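Local structure of enoyl-CoA hydratase/isomerase family protein (Bacillus anthracis, 3KQF) at residues 96-108 with 204-216. The protein probably catalyses the reversible hydration of 2-enoyl-CoA thioesters to 3-hydroxyacyl-CoA, as a trimeric member of the crotonase (enoyl-CoA hydratase/isomerase) family. Residues are numbered along the deposited sequence; the frame is centred on the assembly and turned at random. Where two conformers were deposited one is given.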
ATOM      1  N   GLU A  96      18.918  -7.013   7.552  1.00 12.04           N
ATOM      2  CA  GLU A  96      18.540  -8.224   6.826  1.00 12.46           C
ATOM      3  C   GLU A  96      18.409  -9.416   7.762  1.00 12.28           C
ATOM      4  O   GLU A  96      17.503 -10.219   7.615  1.00 12.62           O
ATOM      5  CB  GLU A  96      19.546  -8.533   5.727  1.00 13.79           C
ATOM      6  CG  GLU A  96      19.540  -7.477   4.652  1.00 19.32           C
ATOM      7  CD  GLU A  96      20.624  -7.679   3.632  1.00 24.84           C
ATOM      8  OE1 GLU A  96      21.765  -8.030   4.025  1.00 25.96           O
ATOM      9  OE2 GLU A  96      20.341  -7.437   2.439  1.00 34.63           O
HETATM   10  N   MSE A  97      19.315  -9.524   8.730  1.00 11.65           N
HETATM   11  CA  MSE A  97      19.264 -10.634   9.680  1.00 11.38           C
HETATM   12  C   MSE A  97      18.015 -10.574  10.565  1.00 11.85           C
HETATM   13  O   MSE A  97      17.437 -11.619  10.897  1.00 11.32           O
HETATM   14  CB  MSE A  97      20.538 -10.674  10.525  1.00 11.92           C
HETATM   15  CG  MSE A  97      21.808 -10.934   9.729  1.00 15.63           C
HETATM   16 SE   MSE A  97      23.387 -10.898  10.907  1.00 21.15          SE
HETATM   17  CE  MSE A  97      22.857 -12.370  11.991  1.00 17.32           C
ATOM     18  N   VAL A  98      17.596  -9.360  10.947  1.00 10.90           N
ATOM     19  CA  VAL A  98      16.371  -9.192  11.751  1.00 11.61           C
ATOM     20  C   VAL A  98      15.187  -9.626  10.920  1.00 11.86           C
ATOM     21  O   VAL A  98      14.352 -10.417  11.361  1.00 12.43           O
ATOM     22  CB  VAL A  98      16.122  -7.708  12.155  1.00 10.27           C
ATOM     23  CG1 VAL A  98      14.687  -7.541  12.751  1.00  9.37           C
ATOM     24  CG2 VAL A  98      17.179  -7.228  13.113  1.00 12.26           C
ATOM     25  N   GLU A  99      15.137  -9.126   9.693  0.60 12.37           N
ATOM     26  CA  GLU A  99      14.038  -9.396   8.798  0.60 13.50           C
ATOM     27  C   GLU A  99      13.911 -10.883   8.481  0.60 14.17           C
ATOM     28  O   GLU A  99      12.799 -11.407   8.436  0.60 14.91           O
ATOM     29  CB  GLU A  99      14.202  -8.576   7.519  0.60 13.38           C
ATOM     30  CG  GLU A  99      12.955  -8.469   6.697  0.60 14.47           C
ATOM     31  CD  GLU A  99      13.075  -7.431   5.599  0.60 14.97           C
ATOM     32  OE1 GLU A  99      12.186  -6.546   5.521  0.60 14.57           O
ATOM     33  OE2 GLU A  99      14.070  -7.474   4.843  0.60 14.19           O
ATOM     34  N   GLN A 100      15.044 -11.557   8.302  1.00 13.84           N
ATOM     35  CA  GLN A 100      15.059 -12.990   7.976  1.00 14.63           C
ATOM     36  C   GLN A 100      15.009 -13.999   9.124  1.00 14.28           C
ATOM     37  O   GLN A 100      15.075 -15.201   8.877  1.00 13.89           O
ATOM     38  CB  GLN A 100      16.237 -13.273   7.056  1.00 15.49           C
ATOM     39  CG  GLN A 100      16.107 -12.529   5.732  1.00 18.25           C
ATOM     40  CD  GLN A 100      17.348 -12.626   4.871  1.00 24.38           C
ATOM     41  OE1 GLN A 100      18.286 -13.346   5.203  1.00 31.29           O
ATOM     42  NE2 GLN A 100      17.367 -11.881   3.761  1.00 27.21           N
ATOM     43  N   LEU A 101      14.876 -13.540  10.362  1.00 14.52           N
ATOM     44  CA  LEU A 101      14.678 -14.475  11.468  1.00 13.02           C
ATOM     45  C   LEU A 101      13.393 -15.262  11.198  1.00 11.68           C
ATOM     46  O   LEU A 101      12.415 -14.705  10.671  1.00 10.33           O
ATOM     47  CB  LEU A 101      14.513 -13.752  12.788  1.00 13.21           C
ATOM     48  CG  LEU A 101      15.758 -13.235  13.466  1.00 13.42           C
ATOM     49  CD1 LEU A 101      15.346 -12.406  14.693  1.00 12.88           C
ATOM     50  CD2 LEU A 101      16.675 -14.408  13.829  1.00 13.73           C
ATOM     51  N   PRO A 102      13.382 -16.558  11.539  1.00 10.75           N
ATOM     52  CA  PRO A 102      12.169 -17.314  11.295  1.00 10.32           C
ATOM     53  C   PRO A 102      11.016 -16.840  12.148  1.00  9.87           C
ATOM     54  O   PRO A 102       9.848 -16.975  11.768  1.00 10.14           O
ATOM     55  CB  PRO A 102      12.556 -18.757  11.696  1.00 11.25           C
ATOM     56  CG  PRO A 102      13.772 -18.635  12.500  1.00 13.05           C
ATOM     57  CD  PRO A 102      14.483 -17.416  12.011  1.00 10.40           C
ATOM     58  N   GLN A 103      11.337 -16.283  13.306  1.00  8.90           N
ATOM     59  CA  GLN A 103      10.309 -15.834  14.218  1.00  8.34           C
ATOM     60  C   GLN A 103       9.776 -14.448  13.877  1.00  9.15           C
ATOM     61  O   GLN A 103      10.505 -13.623  13.334  1.00  8.23           O
ATOM     62  CB  GLN A 103      10.861 -15.723  15.640  1.00  8.42           C
ATOM     63  CG  GLN A 103      11.434 -16.984  16.265  1.00  9.28           C
ATOM     64  CD  GLN A 103      12.915 -17.218  15.983  1.00  9.52           C
ATOM     65  OE1 GLN A 103      13.529 -16.549  15.152  1.00 11.22           O
ATOM     66  NE2 GLN A 103      13.496 -18.188  16.696  1.00  7.65           N
ATOM     67  N   PRO A 104       8.511 -14.180  14.234  1.00 12.51           N
ATOM     68  CA  PRO A 104       8.039 -12.793  14.123  1.00 12.01           C
ATOM     69  C   PRO A 104       8.884 -11.896  15.062  1.00 13.26           C
ATOM     70  O   PRO A 104       9.284 -12.331  16.156  1.00 14.06           O
ATOM     71  CB  PRO A 104       6.604 -12.879  14.637  1.00 13.48           C
ATOM     72  CG  PRO A 104       6.171 -14.244  14.307  1.00 12.95           C
ATOM     73  CD  PRO A 104       7.402 -15.090  14.579  1.00 11.56           C
ATOM     74  N   VAL A 105       9.128 -10.657  14.649  1.00 14.00           N
ATOM     75  CA  VAL A 105       9.901  -9.713  15.434  1.00 12.22           C
ATOM     76  C   VAL A 105       9.056  -8.471  15.615  1.00 14.09           C
ATOM     77  O   VAL A 105       8.552  -7.900  14.631  1.00 14.00           O
ATOM     78  CB  VAL A 105      11.276  -9.349  14.732  1.00 11.89           C
ATOM     79  CG1 VAL A 105      12.051  -8.330  15.554  1.00 13.44           C
ATOM     80  CG2 VAL A 105      12.113 -10.614  14.431  1.00 14.24           C
ATOM     81  N   ILE A 106       8.831  -8.101  16.869  1.00 14.12           N
ATOM     82  CA  ILE A 106       8.016  -6.943  17.230  1.00 13.93           C
ATOM     83  C   ILE A 106       8.914  -5.848  17.738  1.00 13.87           C
ATOM     84  O   ILE A 106       9.735  -6.081  18.616  1.00 14.28           O
ATOM     85  CB  ILE A 106       7.005  -7.314  18.360  1.00 13.78           C
ATOM     86  CG1 ILE A 106       6.150  -8.527  17.939  1.00 15.15           C
ATOM     87  CG2 ILE A 106       6.138  -6.136  18.701  1.00 14.80           C
ATOM     88  CD1 ILE A 106       5.173  -9.039  19.048  1.00 17.09           C
ATOM     89  N   ALA A 107       8.797  -4.662  17.147  1.00 15.30           N
ATOM     90  CA  ALA A 107       9.530  -3.507  17.601  1.00 15.48           C
ATOM     91  C   ALA A 107       8.706  -2.800  18.681  1.00 14.87           C
ATOM     92  O   ALA A 107       7.513  -2.521  18.484  1.00 16.96           O
ATOM     93  CB  ALA A 107       9.805  -2.532  16.427  1.00 15.73           C
ATOM     94  N   ALA A 108       9.311  -2.568  19.843  1.00 13.45           N
ATOM     95  CA  ALA A 108       8.665  -1.831  20.929  1.00 14.10           C
ATOM     96  C   ALA A 108       9.447  -0.523  21.013  1.00 14.41           C
ATOM     97  O   ALA A 108      10.531  -0.457  21.628  1.00 14.05           O
ATOM     98  CB  ALA A 108       8.712  -2.618  22.259  1.00 14.08           C
ATOM     99  N   ILE A 204       0.965 -14.598  20.010  1.00 14.40           N
ATOM    100  CA  ILE A 204       1.589 -15.213  18.821  1.00 13.50           C
ATOM    101  C   ILE A 204       2.293 -16.512  19.212  1.00 13.74           C
ATOM    102  O   ILE A 204       2.208 -17.513  18.491  1.00 11.82           O
ATOM    103  CB  ILE A 204       2.545 -14.225  18.116  1.00 12.97           C
ATOM    104  CG1 ILE A 204       1.746 -13.036  17.593  1.00 15.24           C
ATOM    105  CG2 ILE A 204       3.275 -14.916  16.964  1.00 13.56           C
ATOM    106  CD1 ILE A 204       2.590 -11.848  17.075  1.00 15.58           C
ATOM    107  N   ALA A 205       2.944 -16.509  20.378  1.00 14.82           N
ATOM    108  CA  ALA A 205       3.611 -17.708  20.893  1.00 16.07           C
ATOM    109  C   ALA A 205       2.649 -18.869  21.176  1.00 17.05           C
ATOM    110  O   ALA A 205       3.081 -20.026  21.210  1.00 19.11           O
ATOM    111  CB  ALA A 205       4.414 -17.368  22.169  1.00 16.59           C
ATOM    112  N   SER A 206       1.374 -18.575  21.464  1.00 17.45           N
ATOM    113  CA  SER A 206       0.390 -19.633  21.728  1.00 18.04           C
ATOM    114  C   SER A 206      -0.174 -20.239  20.424  1.00 16.84           C
ATOM    115  O   SER A 206      -0.850 -21.267  20.457  1.00 18.11           O
ATOM    116  CB  SER A 206      -0.750 -19.130  22.636  1.00 18.97           C
ATOM    117  OG  SER A 206      -1.530 -18.141  21.969  1.00 22.13           O
ATOM    118  N   ASN A 207       0.067 -19.595  19.287  1.00 15.14           N
ATOM    119  CA  ASN A 207      -0.373 -20.142  17.998  1.00 13.97           C
ATOM    120  C   ASN A 207       0.638 -21.182  17.506  1.00 14.51           C
ATOM    121  O   ASN A 207       1.722 -21.333  18.096  1.00 14.71           O
ATOM    122  CB  ASN A 207      -0.616 -19.026  16.987  1.00 12.61           C
ATOM    123  CG  ASN A 207      -1.795 -18.171  17.369  1.00 14.78           C
ATOM    124  OD1 ASN A 207      -2.687 -18.627  18.116  1.00 10.18           O
ATOM    125  ND2 ASN A 207      -1.812 -16.922  16.889  1.00 13.97           N
ATOM    126  N   GLY A 208       0.272 -21.939  16.478  1.00 15.18           N
ATOM    127  CA  GLY A 208       1.127 -23.037  15.994  1.00 16.02           C
ATOM    128  C   GLY A 208       2.430 -22.489  15.457  1.00 15.59           C
ATOM    129  O   GLY A 208       2.406 -21.733  14.515  1.00 15.10           O
ATOM    130  N   PRO A 209       3.579 -22.874  16.065  1.00 14.66           N
ATOM    131  CA  PRO A 209       4.833 -22.254  15.606  1.00 15.11           C
ATOM    132  C   PRO A 209       5.249 -22.585  14.189  1.00 14.44           C
ATOM    133  O   PRO A 209       5.898 -21.768  13.551  1.00 15.06           O
ATOM    134  CB  PRO A 209       5.883 -22.719  16.631  1.00 15.37           C
ATOM    135  CG  PRO A 209       5.286 -23.889  17.317  1.00 15.12           C
ATOM    136  CD  PRO A 209       3.775 -23.771  17.212  1.00 15.67           C
ATOM    137  N   ILE A 210       4.937 -23.787  13.705  1.00 14.23           N
ATOM    138  CA  ILE A 210       5.282 -24.141  12.320  1.00 15.05           C
ATOM    139  C   ILE A 210       4.426 -23.269  11.403  1.00 14.35           C
ATOM    140  O   ILE A 210       4.916 -22.701  10.421  1.00 13.25           O
ATOM    141  CB  ILE A 210       5.041 -25.642  12.039  1.00 14.95           C
ATOM    142  CG1 ILE A 210       5.991 -26.492  12.877  1.00 17.95           C
ATOM    143  CG2 ILE A 210       5.182 -25.936  10.559  1.00 15.93           C
ATOM    144  CD1 ILE A 210       5.768 -27.978  12.736  1.00 15.50           C
ATOM    145  N   ALA A 211       3.163 -23.095  11.776  1.00 13.64           N
ATOM    146  CA  ALA A 211       2.208 -22.288  11.015  1.00 13.72           C
ATOM    147  C   ALA A 211       2.604 -20.797  10.978  1.00 14.78           C
ATOM    148  O   ALA A 211       2.601 -20.165   9.919  1.00 15.14           O
ATOM    149  CB  ALA A 211       0.785 -22.447  11.616  1.00 15.42           C
ATOM    150  N   VAL A 212       2.995 -20.257  12.132  1.00 15.01           N
ATOM    151  CA  VAL A 212       3.406 -18.854  12.221  1.00 15.13           C
ATOM    152  C   VAL A 212       4.663 -18.630  11.366  1.00 14.54           C
ATOM    153  O   VAL A 212       4.743 -17.655  10.611  1.00 15.01           O
ATOM    154  CB  VAL A 212       3.629 -18.405  13.673  1.00 14.25           C
ATOM    155  CG1 VAL A 212       4.283 -16.999  13.746  1.00 15.28           C
ATOM    156  CG2 VAL A 212       2.310 -18.419  14.455  1.00 14.41           C
ATOM    157  N   ARG A 213       5.636 -19.528  11.491  1.00 15.81           N
ATOM    158  CA  ARG A 213       6.883 -19.418  10.718  1.00 17.00           C
ATOM    159  C   ARG A 213       6.620 -19.504   9.224  1.00 18.32           C
ATOM    160  O   ARG A 213       7.189 -18.730   8.446  1.00 18.76           O
ATOM    161  CB  ARG A 213       7.903 -20.489  11.145  1.00 17.37           C
ATOM    162  CG  ARG A 213       8.401 -20.278  12.574  1.00 20.20           C
ATOM    163  CD  ARG A 213       9.727 -21.004  12.841  1.00 23.70           C
ATOM    164  NE  ARG A 213      10.220 -20.787  14.202  1.00 28.74           N
ATOM    165  CZ  ARG A 213      11.459 -21.064  14.620  1.00 30.16           C
ATOM    166  NH1 ARG A 213      12.380 -21.529  13.776  1.00 32.37           N
ATOM    167  NH2 ARG A 213      11.797 -20.835  15.885  1.00 28.76           N
ATOM    168  N   LEU A 214       5.769 -20.450   8.824  1.00 17.66           N
ATOM    169  CA  LEU A 214       5.399 -20.586   7.400  1.00 17.68           C
ATOM    170  C   LEU A 214       4.621 -19.350   6.902  1.00 16.79           C
ATOM    171  O   LEU A 214       4.807 -18.908   5.757  1.00 18.09           O
ATOM    172  CB  LEU A 214       4.617 -21.893   7.164  1.00 16.55           C
ATOM    173  CG  LEU A 214       5.450 -23.167   7.100  1.00 20.30           C
ATOM    174  CD1 LEU A 214       4.558 -24.431   7.168  1.00 16.71           C
ATOM    175  CD2 LEU A 214       6.299 -23.183   5.821  1.00 20.57           C
ATOM    176  N   ALA A 215       3.769 -18.782   7.746  1.00 15.34           N
ATOM    177  CA  ALA A 215       3.040 -17.545   7.392  1.00 16.38           C
ATOM    178  C   ALA A 215       4.022 -16.407   7.149  1.00 16.01           C
ATOM    179  O   ALA A 215       3.869 -15.634   6.195  1.00 15.31           O
ATOM    180  CB  ALA A 215       2.018 -17.150   8.478  1.00 16.50           C
ATOM    181  N   LYS A 216       5.019 -16.267   8.027  1.00 15.24           N
ATOM    182  CA  LYS A 216       6.023 -15.223   7.837  1.00 13.46           C
ATOM    183  C   LYS A 216       6.724 -15.415   6.495  1.00 13.88           C
ATOM    184  O   LYS A 216       6.871 -14.473   5.736  1.00 14.04           O
ATOM    185  CB  LYS A 216       7.028 -15.172   9.008  1.00 12.86           C
ATOM    186  CG  LYS A 216       8.152 -14.146   8.774  1.00 11.68           C
ATOM    187  CD  LYS A 216       9.021 -13.846   9.970  1.00 11.04           C
ATOM    188  CE  LYS A 216      10.034 -12.726   9.661  1.00 10.81           C
ATOM    189  NZ  LYS A 216      10.848 -12.377  10.859  1.00 10.67           N
TER
HETATM  190  O   HOH W   1       9.681 -17.803   9.140  1.00 10.03           O
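Lys216 of helix 209-222 meets the carbonyls of Leu101 and Gln103 in the loop linking helix 81-99 to strand 105-109, a helix-to-strand connection of the crotonase fold that leads into a central parallel strand of its larger sheet. Its CG stands anti to the backbone N (chi1 176°) and the chain is extended beyond, which carries the ammonium to the inside of the loop. There NZ donates to Leu101 O at 2.8 Å and to Gln103 O at 2.8 Å, the latter from above the carbonyl plane, and more weakly to Glu99 O, at the helix end, at 3.3 Å. Asp125 adds a salt bridge to the same nitrogen, which would offset much of the buried charge, and also accepts a hydrogen bond from Val105 N. Next to it the packing is tight: Pro104 CG presses on Val212 CG1 at 3.4 Å, the two side chains crossing nearly at right angles, while the side chains of Ile204 and Pro104 slide past each other in opposite directions. Tyr168 of a neighbouring subunit packs on both Pro104 and Lys216.

The more solvent-facing side is formed by Pro102 and Arg213, with Pro102 CG 3.5 Å from Arg213 NH1. The proline ring and the amide of Gln103 lie over one face of the guanidinium, the amide plane turned 59° from it. Gln103 NE2 and Arg213 NH2, both donors, do not bond to each other but share Thr54 O, Arg213 only weakly. A water bridges the backbones here, donating to Pro102 O at 2.8 Å and to Arg213 O at 2.7 Å.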